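Local coordinates for PUM-HD domain-containing protein (Caenorhabditis elegans, PDB 7CGF) that probably binds the 3' untranslated regions of messenger RNAs, through the Pumilio homology domain that makes up this chain, at residues A[296-308]-A[328-340]. The protein carries 2 engineered substitutions. Numbering follows the deposited sequence.
With nucleotides of chain B.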
ATOM      1  N   SER A 296      -2.391  28.577  32.972  1.00 57.15           N
ATOM      2  CA  SER A 296      -1.582  27.443  32.538  1.00 58.13           C
ATOM      3  C   SER A 296      -0.482  27.901  31.580  1.00 54.38           C
ATOM      4  O   SER A 296      -0.519  29.025  31.075  1.00 56.03           O
ATOM      5  CB  SER A 296      -2.459  26.378  31.871  1.00 55.37           C
ATOM      6  N   VAL A 297       0.490  27.026  31.338  1.00 43.76           N
ATOM      7  CA  VAL A 297       1.621  27.328  30.463  1.00 44.63           C
ATOM      8  C   VAL A 297       1.190  27.107  29.014  1.00 43.82           C
ATOM      9  O   VAL A 297       0.185  26.417  28.772  1.00 38.08           O
ATOM     10  CB  VAL A 297       2.850  26.479  30.832  1.00 45.46           C
ATOM     11  CG1 VAL A 297       3.127  26.560  32.323  1.00 41.60           C
ATOM     12  CG2 VAL A 297       2.652  25.048  30.415  1.00 39.99           C
ATOM     13  N   PRO A 298       1.889  27.683  28.027  1.00 40.89           N
ATOM     14  CA  PRO A 298       1.461  27.526  26.630  1.00 39.33           C
ATOM     15  C   PRO A 298       1.486  26.069  26.196  1.00 36.79           C
ATOM     16  O   PRO A 298       2.275  25.264  26.694  1.00 32.19           O
ATOM     17  CB  PRO A 298       2.487  28.352  25.845  1.00 35.19           C
ATOM     18  CG  PRO A 298       3.055  29.308  26.843  1.00 44.23           C
ATOM     19  CD  PRO A 298       3.056  28.574  28.143  1.00 41.28           C
ATOM     20  N   ILE A 299       0.605  25.745  25.244  1.00 33.59           N
ATOM     21  CA  ILE A 299       0.461  24.367  24.774  1.00 30.09           C
ATOM     22  C   ILE A 299       1.795  23.816  24.293  1.00 26.80           C
ATOM     23  O   ILE A 299       2.125  22.651  24.549  1.00 27.40           O
ATOM     24  CB  ILE A 299      -0.620  24.293  23.675  1.00 30.34           C
ATOM     25  CG1 ILE A 299      -1.990  24.702  24.231  1.00 36.65           C
ATOM     26  CG2 ILE A 299      -0.696  22.911  23.068  1.00 30.42           C
ATOM     27  CD1 ILE A 299      -2.597  23.692  25.165  1.00 34.90           C
ATOM     28  N   VAL A 300       2.581  24.634  23.583  1.00 23.20           N
ATOM     29  CA  VAL A 300       3.844  24.159  23.020  1.00 27.14           C
ATOM     30  C   VAL A 300       4.796  23.709  24.123  1.00 28.09           C
ATOM     31  O   VAL A 300       5.569  22.758  23.937  1.00 24.90           O
ATOM     32  CB  VAL A 300       4.475  25.243  22.114  1.00 21.38           C
ATOM     33  CG1 VAL A 300       4.737  26.555  22.897  1.00 25.03           C
ATOM     34  CG2 VAL A 300       5.747  24.725  21.455  1.00 23.49           C
ATOM     35  N   VAL A 301       4.737  24.356  25.291  1.00 26.72           N
ATOM     36  CA  VAL A 301       5.567  23.954  26.420  1.00 26.71           C
ATOM     37  C   VAL A 301       5.113  22.603  26.965  1.00 28.01           C
ATOM     38  O   VAL A 301       5.927  21.691  27.158  1.00 31.31           O
ATOM     39  CB  VAL A 301       5.540  25.041  27.507  1.00 29.86           C
ATOM     40  CG1 VAL A 301       6.361  24.606  28.709  1.00 33.95           C
ATOM     41  CG2 VAL A 301       6.046  26.359  26.932  1.00 29.88           C
ATOM     42  N   GLN A 302       3.805  22.453  27.203  1.00 27.53           N
ATOM     43  CA  GLN A 302       3.255  21.167  27.624  1.00 30.71           C
ATOM     44  C   GLN A 302       3.602  20.070  26.627  1.00 30.10           C
ATOM     45  O   GLN A 302       3.938  18.945  27.016  1.00 28.04           O
ATOM     46  CB  GLN A 302       1.741  21.269  27.776  1.00 27.54           C
ATOM     47  CG  GLN A 302       1.276  22.396  28.684  1.00 37.54           C
ATOM     48  CD  GLN A 302      -0.232  22.524  28.732  1.00 40.17           C
ATOM     49  OE1 GLN A 302      -0.952  21.529  28.691  1.00 45.64           O
ATOM     50  NE2 GLN A 302      -0.719  23.760  28.804  1.00 38.86           N
ATOM     51  N   MET A 303       3.539  20.390  25.334  1.00 27.53           N
ATOM     52  CA  MET A 303       3.845  19.405  24.302  1.00 23.44           C
ATOM     53  C   MET A 303       5.289  18.928  24.393  1.00 27.95           C
ATOM     54  O   MET A 303       5.575  17.747  24.176  1.00 26.26           O
ATOM     55  CB  MET A 303       3.553  20.007  22.925  1.00 23.19           C
ATOM     56  CG  MET A 303       2.064  20.108  22.623  1.00 24.63           C
ATOM     57  SD  MET A 303       1.759  21.057  21.111  1.00 28.05           S
ATOM     58  CE  MET A 303       2.515  20.008  19.874  1.00 25.37           C
ATOM     59  N   MET A 304       6.218  19.827  24.711  1.00 27.19           N
ATOM     60  CA  MET A 304       7.622  19.442  24.771  1.00 28.81           C
ATOM     61  C   MET A 304       7.906  18.488  25.923  1.00 26.91           C
ATOM     62  O   MET A 304       8.924  17.789  25.892  1.00 32.12           O
ATOM     63  CB  MET A 304       8.502  20.689  24.889  1.00 28.09           C
ATOM     64  CG  MET A 304       8.553  21.528  23.621  1.00 28.46           C
ATOM     65  SD  MET A 304       9.435  23.087  23.831  1.00 32.48           S
ATOM     66  CE  MET A 304      11.123  22.496  23.788  1.00 33.90           C
ATOM     67  N   LYS A 305       7.034  18.444  26.926  1.00 25.99           N
ATOM     68  CA  LYS A 305       7.175  17.536  28.055  1.00 31.70           C
ATOM     69  C   LYS A 305       6.606  16.149  27.779  1.00 30.38           C
ATOM     70  O   LYS A 305       6.713  15.276  28.646  1.00 30.27           O
ATOM     71  CB  LYS A 305       6.485  18.123  29.289  1.00 32.11           C
ATOM     72  CG  LYS A 305       7.110  19.418  29.806  1.00 37.22           C
ATOM     73  CD  LYS A 305       6.196  20.109  30.811  1.00 35.85           C
ATOM     74  CE  LYS A 305       6.845  21.374  31.357  1.00 42.42           C
ATOM     75  NZ  LYS A 305       5.889  22.221  32.121  1.00 43.61           N
ATOM     76  N   ASP A 306       6.013  15.923  26.605  1.00 28.64           N
ATOM     77  CA  ASP A 306       5.231  14.723  26.345  1.00 29.36           C
ATOM     78  C   ASP A 306       5.964  13.774  25.405  1.00 22.54           C
ATOM     79  O   ASP A 306       6.707  14.193  24.511  1.00 24.18           O
ATOM     80  CB  ASP A 306       3.851  15.082  25.763  1.00 26.01           C
ATOM     81  CG  ASP A 306       3.018  13.855  25.433  1.00 25.77           C
ATOM     82  OD1 ASP A 306       2.348  13.308  26.340  1.00 27.83           O
ATOM     83  OD2 ASP A 306       3.022  13.442  24.254  1.00 22.16           O
ATOM     84  N   GLN A 307       5.735  12.476  25.632  1.00 23.33           N
ATOM     85  CA  GLN A 307       6.464  11.419  24.939  1.00 24.79           C
ATOM     86  C   GLN A 307       6.255  11.450  23.425  1.00 21.13           C
ATOM     87  O   GLN A 307       7.155  11.060  22.675  1.00 24.74           O
ATOM     88  CB  GLN A 307       6.035  10.062  25.497  1.00 25.46           C
ATOM     89  CG  GLN A 307       4.539   9.798  25.336  1.00 25.67           C
ATOM     90  CD  GLN A 307       4.121   8.465  25.896  1.00 20.49           C
ATOM     91  OE1 GLN A 307       4.941   7.553  26.027  1.00 30.79           O
ATOM     92  NE2 GLN A 307       2.850   8.339  26.239  1.00 22.93           N
ATOM     93  N   TYR A 308       5.084  11.897  22.959  1.00 25.18           N
ATOM     94  CA  TYR A 308       4.835  12.011  21.522  1.00 21.36           C
ATOM     95  C   TYR A 308       4.888  13.447  21.030  1.00 19.66           C
ATOM     96  O   TYR A 308       5.513  13.717  20.000  1.00 19.85           O
ATOM     97  CB  TYR A 308       3.473  11.410  21.150  1.00 19.72           C
ATOM     98  CG  TYR A 308       3.298   9.990  21.635  1.00 21.50           C
ATOM     99  CD1 TYR A 308       4.208   9.007  21.272  1.00 24.20           C
ATOM    100  CD2 TYR A 308       2.222   9.639  22.442  1.00 21.17           C
ATOM    101  CE1 TYR A 308       4.061   7.700  21.725  1.00 24.63           C
ATOM    102  CE2 TYR A 308       2.068   8.331  22.900  1.00 25.18           C
ATOM    103  CZ  TYR A 308       2.989   7.383  22.528  1.00 21.49           C
ATOM    104  OH  TYR A 308       2.844   6.083  22.974  1.00 32.23           O
ATOM    105  N   LEU A 328       7.369  30.938  18.207  1.00 28.98           N
ATOM    106  CA  LEU A 328       7.618  29.754  19.028  1.00 27.97           C
ATOM    107  C   LEU A 328       8.773  29.978  19.995  1.00 28.80           C
ATOM    108  O   LEU A 328       8.703  29.573  21.162  1.00 28.89           O
ATOM    109  CB  LEU A 328       7.918  28.548  18.141  1.00 29.53           C
ATOM    110  CG  LEU A 328       6.740  27.973  17.360  1.00 27.69           C
ATOM    111  CD1 LEU A 328       7.272  27.097  16.262  1.00 21.74           C
ATOM    112  CD2 LEU A 328       5.844  27.180  18.295  1.00 25.79           C
ATOM    113  N   ILE A 329       9.854  30.597  19.516  1.00 29.59           N
ATOM    114  CA  ILE A 329      11.014  30.863  20.368  1.00 34.78           C
ATOM    115  C   ILE A 329      10.637  31.808  21.505  1.00 34.98           C
ATOM    116  O   ILE A 329      10.968  31.570  22.675  1.00 34.94           O
ATOM    117  CB  ILE A 329      12.173  31.428  19.529  1.00 32.85           C
ATOM    118  CG1 ILE A 329      12.750  30.343  18.617  1.00 31.15           C
ATOM    119  CG2 ILE A 329      13.248  32.043  20.435  1.00 32.38           C
ATOM    120  CD1 ILE A 329      13.438  30.887  17.374  1.00 32.41           C
ATOM    121  N   LEU A 330       9.929  32.889  21.180  1.00 32.11           N
ATOM    122  CA  LEU A 330       9.550  33.845  22.215  1.00 37.01           C
ATOM    123  C   LEU A 330       8.614  33.214  23.238  1.00 37.85           C
ATOM    124  O   LEU A 330       8.616  33.611  24.408  1.00 39.50           O
ATOM    125  CB  LEU A 330       8.926  35.084  21.569  1.00 34.58           C
ATOM    126  CG  LEU A 330       9.923  35.841  20.674  1.00 40.18           C
ATOM    127  CD1 LEU A 330       9.251  36.879  19.791  1.00 41.94           C
ATOM    128  CD2 LEU A 330      11.026  36.488  21.515  1.00 44.74           C
ATOM    129  N   THR A 331       7.843  32.204  22.830  1.00 34.03           N
ATOM    130  CA  THR A 331       6.923  31.532  23.737  1.00 32.64           C
ATOM    131  C   THR A 331       7.628  30.508  24.622  1.00 30.78           C
ATOM    132  O   THR A 331       7.258  30.341  25.789  1.00 38.63           O
ATOM    133  CB  THR A 331       5.812  30.856  22.919  1.00 30.36           C
ATOM    134  OG1 THR A 331       5.190  31.833  22.073  1.00 32.43           O
ATOM    135  CG2 THR A 331       4.759  30.247  23.820  1.00 28.51           C
ATOM    136  N   VAL A 332       8.646  29.835  24.098  1.00 30.63           N
ATOM    137  CA  VAL A 332       9.265  28.713  24.796  1.00 33.47           C
ATOM    138  C   VAL A 332      10.408  29.167  25.701  1.00 43.21           C
ATOM    139  O   VAL A 332      10.567  28.642  26.807  1.00 40.11           O
ATOM    140  CB  VAL A 332       9.748  27.669  23.770  1.00 32.78           C
ATOM    141  CG1 VAL A 332      10.648  26.635  24.442  1.00 35.23           C
ATOM    142  CG2 VAL A 332       8.553  26.981  23.106  1.00 32.15           C
ATOM    143  N   ARG A 333      11.198  30.146  25.254  1.00 43.07           N
ATOM    144  CA  ARG A 333      12.441  30.497  25.945  1.00 46.78           C
ATOM    145  C   ARG A 333      12.302  30.726  27.450  1.00 45.19           C
ATOM    146  O   ARG A 333      13.181  30.257  28.192  1.00 46.17           O
ATOM    147  CB  ARG A 333      13.079  31.727  25.281  1.00 46.40           C
ATOM    148  CG  ARG A 333      14.556  31.892  25.634  1.00 48.01           C
ATOM    149  CD  ARG A 333      15.167  33.169  25.067  1.00 38.59           C
ATOM    150  NE  ARG A 333      15.426  33.111  23.631  1.00 44.20           N
ATOM    151  CZ  ARG A 333      16.443  32.457  23.077  1.00 41.44           C
ATOM    152  NH1 ARG A 333      17.296  31.789  23.841  1.00 48.06           N
ATOM    153  NH2 ARG A 333      16.605  32.467  21.761  1.00 41.27           N
ATOM    154  N   PRO A 334      11.272  31.410  27.969  1.00 45.48           N
ATOM    155  CA  PRO A 334      11.153  31.529  29.435  1.00 44.51           C
ATOM    156  C   PRO A 334      11.090  30.198  30.171  1.00 49.13           C
ATOM    157  O   PRO A 334      11.496  30.125  31.338  1.00 46.60           O
ATOM    158  CB  PRO A 334       9.851  32.322  29.615  1.00 41.36           C
ATOM    159  CG  PRO A 334       9.736  33.131  28.376  1.00 46.04           C
ATOM    160  CD  PRO A 334      10.290  32.267  27.276  1.00 44.24           C
ATOM    161  N   HIS A 335      10.594  29.142  29.535  1.00 45.94           N
ATOM    162  CA  HIS A 335      10.381  27.871  30.213  1.00 45.86           C
ATOM    163  C   HIS A 335      11.559  26.920  30.077  1.00 45.19           C
ATOM    164  O   HIS A 335      11.475  25.783  30.552  1.00 48.62           O
ATOM    165  CB  HIS A 335       9.111  27.208  29.676  1.00 42.87           C
ATOM    166  CG  HIS A 335       7.907  28.093  29.745  1.00 38.53           C
ATOM    167  ND1 HIS A 335       6.927  27.941  30.701  1.00 42.32           N
ATOM    168  CD2 HIS A 335       7.532  29.151  28.988  1.00 38.80           C
ATOM    169  CE1 HIS A 335       5.998  28.863  30.527  1.00 40.01           C
ATOM    170  NE2 HIS A 335       6.339  29.610  29.494  1.00 39.97           N
ATOM    171  N   ILE A 336      12.653  27.359  29.454  1.00 46.32           N
ATOM    172  CA  ILE A 336      13.759  26.442  29.162  1.00 49.68           C
ATOM    173  C   ILE A 336      14.381  25.836  30.417  1.00 59.42           C
ATOM    174  O   ILE A 336      14.741  24.648  30.383  1.00 56.33           O
ATOM    175  CB  ILE A 336      14.783  27.128  28.248  1.00 51.28           C
ATOM    176  CG1 ILE A 336      14.123  27.485  26.914  1.00 48.97           C
ATOM    177  CG2 ILE A 336      15.993  26.233  28.018  1.00 50.21           C
ATOM    178  CD1 ILE A 336      15.100  27.762  25.789  1.00 49.46           C
ATOM    179  N   PRO A 337      14.550  26.569  31.549  1.00 57.37           N
ATOM    180  CA  PRO A 337      15.100  25.914  32.749  1.00 57.53           C
ATOM    181  C   PRO A 337      14.335  24.661  33.166  1.00 57.65           C
ATOM    182  O   PRO A 337      14.915  23.571  33.229  1.00 56.40           O
ATOM    183  CB  PRO A 337      15.009  27.010  33.823  1.00 53.86           C
ATOM    184  CG  PRO A 337      14.089  28.055  33.256  1.00 56.74           C
ATOM    185  CD  PRO A 337      14.349  28.008  31.788  1.00 54.44           C
ATOM    186  N   VAL A 338      13.031  24.798  33.429  1.00 53.21           N
ATOM    187  CA  VAL A 338      12.249  23.669  33.919  1.00 52.55           C
ATOM    188  C   VAL A 338      12.084  22.575  32.864  1.00 56.45           C
ATOM    189  O   VAL A 338      11.877  21.408  33.219  1.00 57.71           O
ATOM    190  CB  VAL A 338      10.882  24.160  34.434  1.00 50.35           C
ATOM    191  CG1 VAL A 338      11.073  25.382  35.317  1.00 49.89           C
ATOM    192  CG2 VAL A 338       9.928  24.457  33.287  1.00 51.45           C
ATOM    193  N   LEU A 339      12.179  22.912  31.575  1.00 53.46           N
ATOM    194  CA  LEU A 339      12.110  21.884  30.545  1.00 54.15           C
ATOM    195  C   LEU A 339      13.363  21.026  30.513  1.00 53.85           C
ATOM    196  O   LEU A 339      13.306  19.878  30.059  1.00 57.42           O
ATOM    197  CB  LEU A 339      11.881  22.514  29.169  1.00 48.15           C
ATOM    198  CG  LEU A 339      10.522  23.179  28.948  1.00 46.03           C
ATOM    199  CD1 LEU A 339      10.503  23.922  27.626  1.00 39.75           C
ATOM    200  CD2 LEU A 339       9.412  22.147  28.994  1.00 44.41           C
ATOM    201  N   ARG A 340      14.492  21.548  30.993  1.00 53.02           N
ATOM    202  CA  ARG A 340      15.717  20.760  31.005  1.00 59.04           C
ATOM    203  C   ARG A 340      15.644  19.564  31.958  1.00 58.41           C
ATOM    204  O   ARG A 340      16.457  18.640  31.830  1.00 60.11           O
ATOM    205  CB  ARG A 340      16.902  21.663  31.365  1.00 55.67           C
TER
ATOM    206  P     G B   2      11.882   5.467  20.653  1.00 35.12           P
ATOM    207  OP1   G B   2      11.944   3.987  20.670  1.00 40.63           O
ATOM    208  OP2   G B   2      12.779   6.194  19.741  1.00 34.12           O
ATOM    209  O5'   G B   2      10.373   5.822  20.264  1.00 28.52           O
ATOM    210  C5'   G B   2       9.307   5.508  21.144  1.00 20.67           C
ATOM    211  C4'   G B   2       7.978   5.840  20.516  1.00 31.25           C
ATOM    212  O4'   G B   2       7.887   7.271  20.305  1.00 28.50           O
ATOM    213  C3'   G B   2       7.746   5.249  19.136  1.00 26.49           C
ATOM    214  O3'   G B   2       7.331   3.898  19.211  1.00 29.48           O
ATOM    215  C2'   G B   2       6.708   6.204  18.538  1.00 21.46           C
ATOM    216  O2'   G B   2       5.408   5.935  19.041  1.00 23.22           O
ATOM    217  C1'   G B   2       7.164   7.543  19.119  1.00 22.73           C
ATOM    218  N9    G B   2       8.020   8.287  18.177  1.00 23.83           N
ATOM    219  C8    G B   2       9.350   8.111  17.866  1.00 23.38           C
ATOM    220  N7    G B   2       9.790   8.947  16.961  1.00 27.79           N
ATOM    221  C5    G B   2       8.680   9.725  16.645  1.00 27.25           C
ATOM    222  C6    G B   2       8.526  10.801  15.733  1.00 22.65           C
ATOM    223  O6    G B   2       9.363  11.316  14.985  1.00 25.34           O
ATOM    224  N1    G B   2       7.220  11.299  15.748  1.00 21.61           N
ATOM    225  C2    G B   2       6.212  10.828  16.543  1.00 19.00           C
ATOM    226  N2    G B   2       5.023  11.434  16.396  1.00 19.84           N
ATOM    227  N3    G B   2       6.336   9.808  17.389  1.00 19.81           N
ATOM    228  C4    G B   2       7.593   9.326  17.387  1.00 21.88           C
TER
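Val-301 and His-335 meet where the short helix 299-304 crosses residues 328-332, the last turn of helix 322-332, at 75°, near the C-terminal end of the Pumilio homology domain. Methyl CG2 of Val-301 sits over one face of the imidazole, 3.9 Å from the ring centroid, in a CH-pi contact. CG of His-335 stands anti to its own carbonyl carbon (chi1 -54°), which turns the ring toward Val-301 and brings its CE1 and NE2 to the CD of Pro-298. Proline suits this N-cap position because the start of a helix needs no amide donor there, and its compact, puckered ring offers apolar CH groups. Its CB lies 3.6 Å from CG2 of Thr-331. That methyl faces the contact while OG1 is turned back to the carbonyl of Glu-327, so the threonine's polar half is paired within its own helix.

Deeper in, buried side chains interlock. CG1 of Val-300 reaches CG2 of Val-332 at 3.8 Å, while its other methyl touches CD2 of Leu-328. The flexible thioether of Met-304 threads between neighbours, SD lying 3.8 Å from CG1 of Val-332 and 4.0 Å from CD1 of Leu-339. Helix 345-351 also touches Met-304 and Leu-339. The outer side is partly open to solvent: Lys-305 lays its extended aliphatic chain along Leu-339, CE 3.6 Å from CD2, but its NZ stays 6.0 Å from His-335 ND1, with no direct contact. Replacing the imidazole of His-335 with the methyl of an alanine would probably leave Val-301 CG2 and Pro-298 CD without their ring surface and open a gap between the segments. No hydrogen bond joins the two segments, so their fit depends on apolar shape and dispersion, while Thr-331 OG1 and Gln-302 NE2 bond to carbonyls on their own side.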